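Local coordinates for putative type VI secretion protein (Escherichia coli, PDB 6SKI), which probably hydrolyses phospholipids as a lipase toxin of the type VI secretion system, loaded for delivery onto the VgrG spike, at residues T246-G251 / S293-K298; I41-T46 / A201-F206. One frame throughout, in Å; residues are numbered along the deposited sequence.

Contact 1 (T246-G251 / S293-K298)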
loop_
_atom_site.group_PDB
_atom_site.type_symbol
_atom_site.label_atom_id
_atom_site.label_comp_id
_atom_site.label_asym_id
_atom_site.label_seq_id
_atom_site.Cartn_x
_atom_site.Cartn_y
_atom_site.Cartn_z
ATOM N N THR A 246 -7.327 -2.876 2.908
ATOM C CA THR A 246 -6.899 -3.844 1.901
ATOM C C THR A 246 -7.785 -3.747 0.667
ATOM O O THR A 246 -8.980 -4.054 0.720
ATOM C CB THR A 246 -6.912 -5.258 2.467
ATOM O OG1 THR A 246 -6.241 -5.268 3.731
ATOM C CG2 THR A 246 -6.199 -6.200 1.519
ATOM N N VAL A 247 -7.200 -3.311 -0.441
ATOM C CA VAL A 247 -7.845 -3.313 -1.744
ATOM C C VAL A 247 -6.914 -4.093 -2.658
ATOM O O VAL A 247 -5.880 -3.574 -3.092
ATOM C CB VAL A 247 -8.102 -1.901 -2.277
ATOM C CG1 VAL A 247 -8.670 -1.958 -3.681
ATOM C CG2 VAL A 247 -9.029 -1.142 -1.349
ATOM N N ALA A 248 -7.265 -5.349 -2.940
ATOM C CA ALA A 248 -6.364 -6.224 -3.683
ATOM C C ALA A 248 -6.072 -5.678 -5.073
ATOM O O ALA A 248 -4.921 -5.687 -5.521
ATOM C CB ALA A 248 -6.960 -7.626 -3.773
ATOM N N ALA A 249 -7.095 -5.198 -5.768
ATOM C CA ALA A 249 -6.937 -4.659 -7.107
ATOM C C ALA A 249 -7.737 -3.375 -7.242
ATOM O O ALA A 249 -8.884 -3.300 -6.796
ATOM C CB ALA A 249 -7.386 -5.665 -8.169
ATOM N N ILE A 250 -7.126 -2.370 -7.863
ATOM C CA ILE A 250 -7.821 -1.133 -8.195
ATOM C C ILE A 250 -7.965 -1.088 -9.708
ATOM O O ILE A 250 -7.078 -0.601 -10.417
ATOM C CB ILE A 250 -7.075 0.102 -7.661
ATOM C CG1 ILE A 250 -6.914 0.011 -6.146
ATOM C CG2 ILE A 250 -7.815 1.369 -8.032
ATOM C CD1 ILE A 250 -5.753 0.802 -5.603
ATOM N N GLY A 251 -9.076 -1.600 -10.208
ATOM C CA GLY A 251 -9.253 -1.828 -11.620
ATOM C C GLY A 251 -9.228 -3.304 -11.955
ATOM O O GLY A 251 -9.474 -4.174 -11.116
ATOM N N SER A 293 -12.612 -1.755 -3.524
ATOM C CA SER A 293 -13.404 -2.682 -2.738
ATOM C C SER A 293 -12.530 -3.285 -1.650
ATOM O O SER A 293 -11.350 -3.569 -1.872
ATOM C CB SER A 293 -14.001 -3.778 -3.623
ATOM O OG SER A 293 -12.988 -4.528 -4.262
ATOM N N LEU A 294 -13.112 -3.476 -0.476
ATOM C CA LEU A 294 -12.367 -3.892 0.698
ATOM C C LEU A 294 -12.173 -5.398 0.709
ATOM O O LEU A 294 -13.057 -6.150 0.300
ATOM C CB LEU A 294 -13.099 -3.459 1.966
ATOM C CG LEU A 294 -12.435 -3.805 3.293
ATOM C CD1 LEU A 294 -11.125 -3.072 3.449
ATOM C CD2 LEU A 294 -13.373 -3.499 4.437
ATOM N N ASN A 295 -10.995 -5.830 1.142
ATOM C CA ASN A 295 -10.770 -7.203 1.578
ATOM C C ASN A 295 -10.695 -7.176 3.098
ATOM O O ASN A 295 -9.715 -6.688 3.669
ATOM C CB ASN A 295 -9.502 -7.791 0.965
ATOM C CG ASN A 295 -9.549 -7.830 -0.543
ATOM O OD1 ASN A 295 -9.766 -8.883 -1.138
ATOM N ND2 ASN A 295 -9.344 -6.684 -1.173
ATOM N N SER A 296 -11.727 -7.689 3.748
ATOM C CA SER A 296 -11.883 -7.529 5.183
ATOM C C SER A 296 -11.388 -8.758 5.930
ATOM O O SER A 296 -11.494 -9.889 5.453
ATOM C CB SER A 296 -13.343 -7.260 5.541
ATOM O OG SER A 296 -13.582 -7.491 6.915
ATOM N N ILE A 297 -10.840 -8.513 7.114
ATOM C CA ILE A 297 -10.412 -9.558 8.026
ATOM C C ILE A 297 -11.321 -9.616 9.251
ATOM O O ILE A 297 -10.945 -10.166 10.282
ATOM C CB ILE A 297 -8.937 -9.376 8.421
ATOM C CG1 ILE A 297 -8.772 -8.161 9.332
ATOM C CG2 ILE A 297 -8.076 -9.228 7.186
ATOM C CD1 ILE A 297 -7.399 -8.025 9.924
ATOM N N LYS A 298 -12.527 -9.067 9.140
ATOM C CA LYS A 298 -13.458 -9.026 10.256
ATOM C C LYS A 298 -13.974 -10.424 10.555
ATOM O O LYS A 298 -14.340 -11.170 9.642
ATOM C CB LYS A 298 -14.624 -8.091 9.948
ATOM C CG LYS A 298 -15.471 -7.754 11.155
ATOM C CD LYS A 298 -15.572 -6.258 11.353
ATOM C CE LYS A 298 -15.900 -5.921 12.794
ATOM N NZ LYS A 298 -14.829 -6.372 13.720
#
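Asn295 takes hold of the carbonyl of Thr246 with two donors of its own. Its backbone N gives the shorter bond, 2.7 Å to Thr246 O. The side chain adds a longer one that is nearly straight, Asn295 ND2 to Thr246 O at 3.3 Å. Both come in on the same face of the carbonyl; the side-chain donor stands well above the carbonyl plane and off any lone pair, whereas the acceptor lies almost in the plane of the Asn295 amide. The torsion explains the doubling: with chi1 at -61°, CG sits beside the residue's own backbone N and folds the amide back to the oxygen that this N already holds.

Next to these bonds the two side chains cross at about a right angle, Thr246 CG2 resting 3.7 Å from Asn295 CB. Segment 246-251 belongs to the loop that follows strand 237-243, just past Asp245; together with Ser197 and His310 that aspartate has the geometry of a Ser-His-Asp triad, as expected of an alpha/beta-hydrolase lipase. Val247 touches both the serine and the histidine, so this pairing probably lies right beside the active site. Across the contact Val247 turns both its methyls to one carbonyl, with CG2 3.4 Å and CG1 3.6 Å from Ser293 O. Leu294 starts out pointing away from the loop, yet its CD1 returns to within 3.6 Å of Thr246 O. Leu294 opens strand 294-296, which pairs in parallel with strand 536-538 at the end of the modelled chain.

Contact 2 (I41-T46 / A201-F206); sequences IFFDGT and AAARHF
Phe43, the last residue of strand 22-43, presses its ring against helix 201-206, and here the packing is dense. Ala202 CB lies over one face of the ring as a CH-pi contact, 4.2 Å from the Phe43 centroid and 27° off the ring normal. Near the rim of the ring comes helix backbone: Ala203 CA is 3.7 Å from Phe43 CD2. One turn along from Ala202, Phe206 CB meets the far end of the ring, 3.8 Å from Phe43 CE2. The small side chains of Ala202 and Ala203 are consistent with so close an approach, the helix axis passing 8.5 Å from that of the strand.

Toward Ile41 the contact thins out. Phe206 has CG anti to its own N (chi1 -178°), which carries its ring past that of Phe43, the two planes oblique at 55°, and on to the isoleucine, met chiefly by CG1, 3.9 Å from Phe206 CE2. Ile168 of helix 156-178 touches both of these side chains, so this sparser end is still buried. At the other end the chain leaves the strand, and Asp44 to Thr46 turn away from the helix, Thr46 being partly exposed.

The helix follows Ser197, which sits in a Gly-X-Ser-X-Gly sequence consistent with the nucleophile elbow of alpha/beta hydrolases. No hydrogen bond crosses between the segments, so here the fit rests on apolar burial and van der Waals contact, with no polar bond to fix its direction.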
loop_
_atom_site.group_PDB
_atom_site.type_symbol
_atom_site.label_atom_id
_atom_site.label_comp_id
_atom_site.label_asym_id
_atom_site.label_seq_id
_atom_site.Cartn_x
_atom_site.Cartn_y
_atom_site.Cartn_z
ATOM N N ILE A 41 8.632 -4.451 7.546
ATOM C CA ILE A 41 8.325 -4.441 6.123
ATOM C C ILE A 41 7.184 -3.463 5.917
ATOM O O ILE A 41 6.113 -3.611 6.517
ATOM C CB ILE A 41 7.961 -5.839 5.608
ATOM C CG1 ILE A 41 8.836 -6.891 6.280
ATOM C CG2 ILE A 41 8.160 -5.911 4.117
ATOM C CD1 ILE A 41 10.235 -6.938 5.739
ATOM N N PHE A 42 7.414 -2.458 5.080
ATOM C CA PHE A 42 6.475 -1.359 4.900
ATOM C C PHE A 42 6.102 -1.299 3.428
ATOM O O PHE A 42 6.874 -0.796 2.607
ATOM C CB PHE A 42 7.085 -0.043 5.373
ATOM C CG PHE A 42 7.247 0.041 6.859
ATOM C CD1 PHE A 42 8.462 -0.239 7.448
ATOM C CD2 PHE A 42 6.191 0.411 7.666
ATOM C CE1 PHE A 42 8.613 -0.168 8.807
ATOM C CE2 PHE A 42 6.344 0.488 9.028
ATOM C CZ PHE A 42 7.554 0.197 9.597
ATOM N N PHE A 43 4.918 -1.802 3.105
ATOM C CA PHE A 43 4.407 -1.839 1.742
ATOM C C PHE A 43 3.502 -0.632 1.570
ATOM O O PHE A 43 2.413 -0.580 2.146
ATOM C CB PHE A 43 3.621 -3.117 1.479
ATOM C CG PHE A 43 4.447 -4.352 1.369
ATOM C CD1 PHE A 43 5.042 -4.700 0.176
ATOM C CD2 PHE A 43 4.569 -5.204 2.443
ATOM C CE1 PHE A 43 5.774 -5.852 0.072
ATOM C CE2 PHE A 43 5.296 -6.355 2.341
ATOM C CZ PHE A 43 5.901 -6.681 1.156
ATOM N N ASP A 44 3.928 0.329 0.771
ATOM C CA ASP A 44 3.127 1.529 0.628
ATOM C C ASP A 44 2.108 1.362 -0.492
ATOM O O ASP A 44 2.187 0.449 -1.315
ATOM C CB ASP A 44 4.025 2.732 0.357
ATOM C CG ASP A 44 3.422 4.027 0.841
ATOM O OD1 ASP A 44 2.216 4.042 1.160
ATOM O OD2 ASP A 44 4.153 5.033 0.905
ATOM N N GLY A 45 1.131 2.253 -0.505
ATOM C CA GLY A 45 0.297 2.465 -1.664
ATOM C C GLY A 45 0.891 3.550 -2.529
ATOM O O GLY A 45 2.114 3.660 -2.668
ATOM N N THR A 46 0.034 4.381 -3.102
ATOM C CA THR A 46 0.579 5.609 -3.643
ATOM C C THR A 46 0.954 6.533 -2.488
ATOM O O THR A 46 0.331 6.525 -1.422
ATOM C CB THR A 46 -0.421 6.283 -4.580
ATOM O OG1 THR A 46 -1.085 5.284 -5.362
ATOM C CG2 THR A 46 0.295 7.236 -5.516
ATOM N N ALA A 201 -2.714 -5.818 0.438
ATOM C CA ALA A 201 -2.733 -7.144 -0.152
ATOM C C ALA A 201 -1.322 -7.695 -0.243
ATOM O O ALA A 201 -1.059 -8.815 0.214
ATOM C CB ALA A 201 -3.389 -7.094 -1.530
ATOM N N ALA A 202 -0.385 -6.883 -0.737
ATOM C CA ALA A 202 1.010 -7.298 -0.755
ATOM C C ALA A 202 1.466 -7.703 0.633
ATOM O O ALA A 202 2.031 -8.790 0.810
ATOM C CB ALA A 202 1.891 -6.178 -1.305
ATOM N N ALA A 203 1.147 -6.893 1.646
ATOM C CA ALA A 203 1.551 -7.259 2.995
ATOM C C ALA A 203 0.970 -8.608 3.365
ATOM O O ALA A 203 1.703 -9.511 3.785
ATOM C CB ALA A 203 1.119 -6.195 3.999
ATOM N N ARG A 204 -0.326 -8.790 3.119
ATOM C CA ARG A 204 -0.939 -10.072 3.422
ATOM C C ARG A 204 -0.258 -11.175 2.635
ATOM O O ARG A 204 0.135 -12.199 3.207
ATOM C CB ARG A 204 -2.434 -10.008 3.127
ATOM C CG ARG A 204 -3.162 -9.047 4.044
ATOM C CD ARG A 204 -4.513 -8.653 3.503
ATOM N NE ARG A 204 -5.478 -9.740 3.554
ATOM C CZ ARG A 204 -6.778 -9.561 3.741
ATOM N NH1 ARG A 204 -7.259 -8.340 3.897
ATOM N NH2 ARG A 204 -7.596 -10.599 3.777
ATOM N N HIS A 205 -0.002 -10.931 1.347
ATOM C CA HIS A 205 0.707 -11.922 0.555
ATOM C C HIS A 205 2.058 -12.227 1.175
ATOM O O HIS A 205 2.399 -13.397 1.386
ATOM C CB HIS A 205 0.865 -11.436 -0.885
ATOM C CG HIS A 205 1.334 -12.498 -1.831
ATOM N ND1 HIS A 205 2.536 -12.422 -2.496
ATOM C CD2 HIS A 205 0.766 -13.665 -2.212
ATOM C CE1 HIS A 205 2.688 -13.494 -3.252
ATOM N NE2 HIS A 205 1.625 -14.262 -3.100
ATOM N N PHE A 206 2.801 -11.184 1.552
ATOM C CA PHE A 206 4.095 -11.412 2.177
ATOM C C PHE A 206 3.941 -12.269 3.420
ATOM O O PHE A 206 4.668 -13.254 3.594
ATOM C CB PHE A 206 4.761 -10.081 2.513
ATOM C CG PHE A 206 6.119 -10.226 3.129
ATOM C CD1 PHE A 206 7.245 -10.322 2.338
ATOM C CD2 PHE A 206 6.267 -10.269 4.501
ATOM C CE1 PHE A 206 8.490 -10.458 2.907
ATOM C CE2 PHE A 206 7.506 -10.405 5.071
ATOM C CZ PHE A 206 8.618 -10.499 4.276
#

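Overall arrangement
Contact 2 closes before contact 1 opens along the chain, and their centres lie about 12 Å apart. The large mixed sheet joins them: strand 22-43 runs parallel to strand 184-195, which in turn pairs with strand 237-243, the strand leading into the loop of contact 1. Helix 198-211 reaches both. Its inner side packs in contact 2, while Arg204, pointing away from strand 41-43, sends NH1 to Asn295 O at 3.0 Å and, more weakly, to Thr246 OG1. The probable nucleophile Ser197 stands just ahead of this helix and Asp245 just ahead of Thr246, so both contacts border what is probably the catalytic centre.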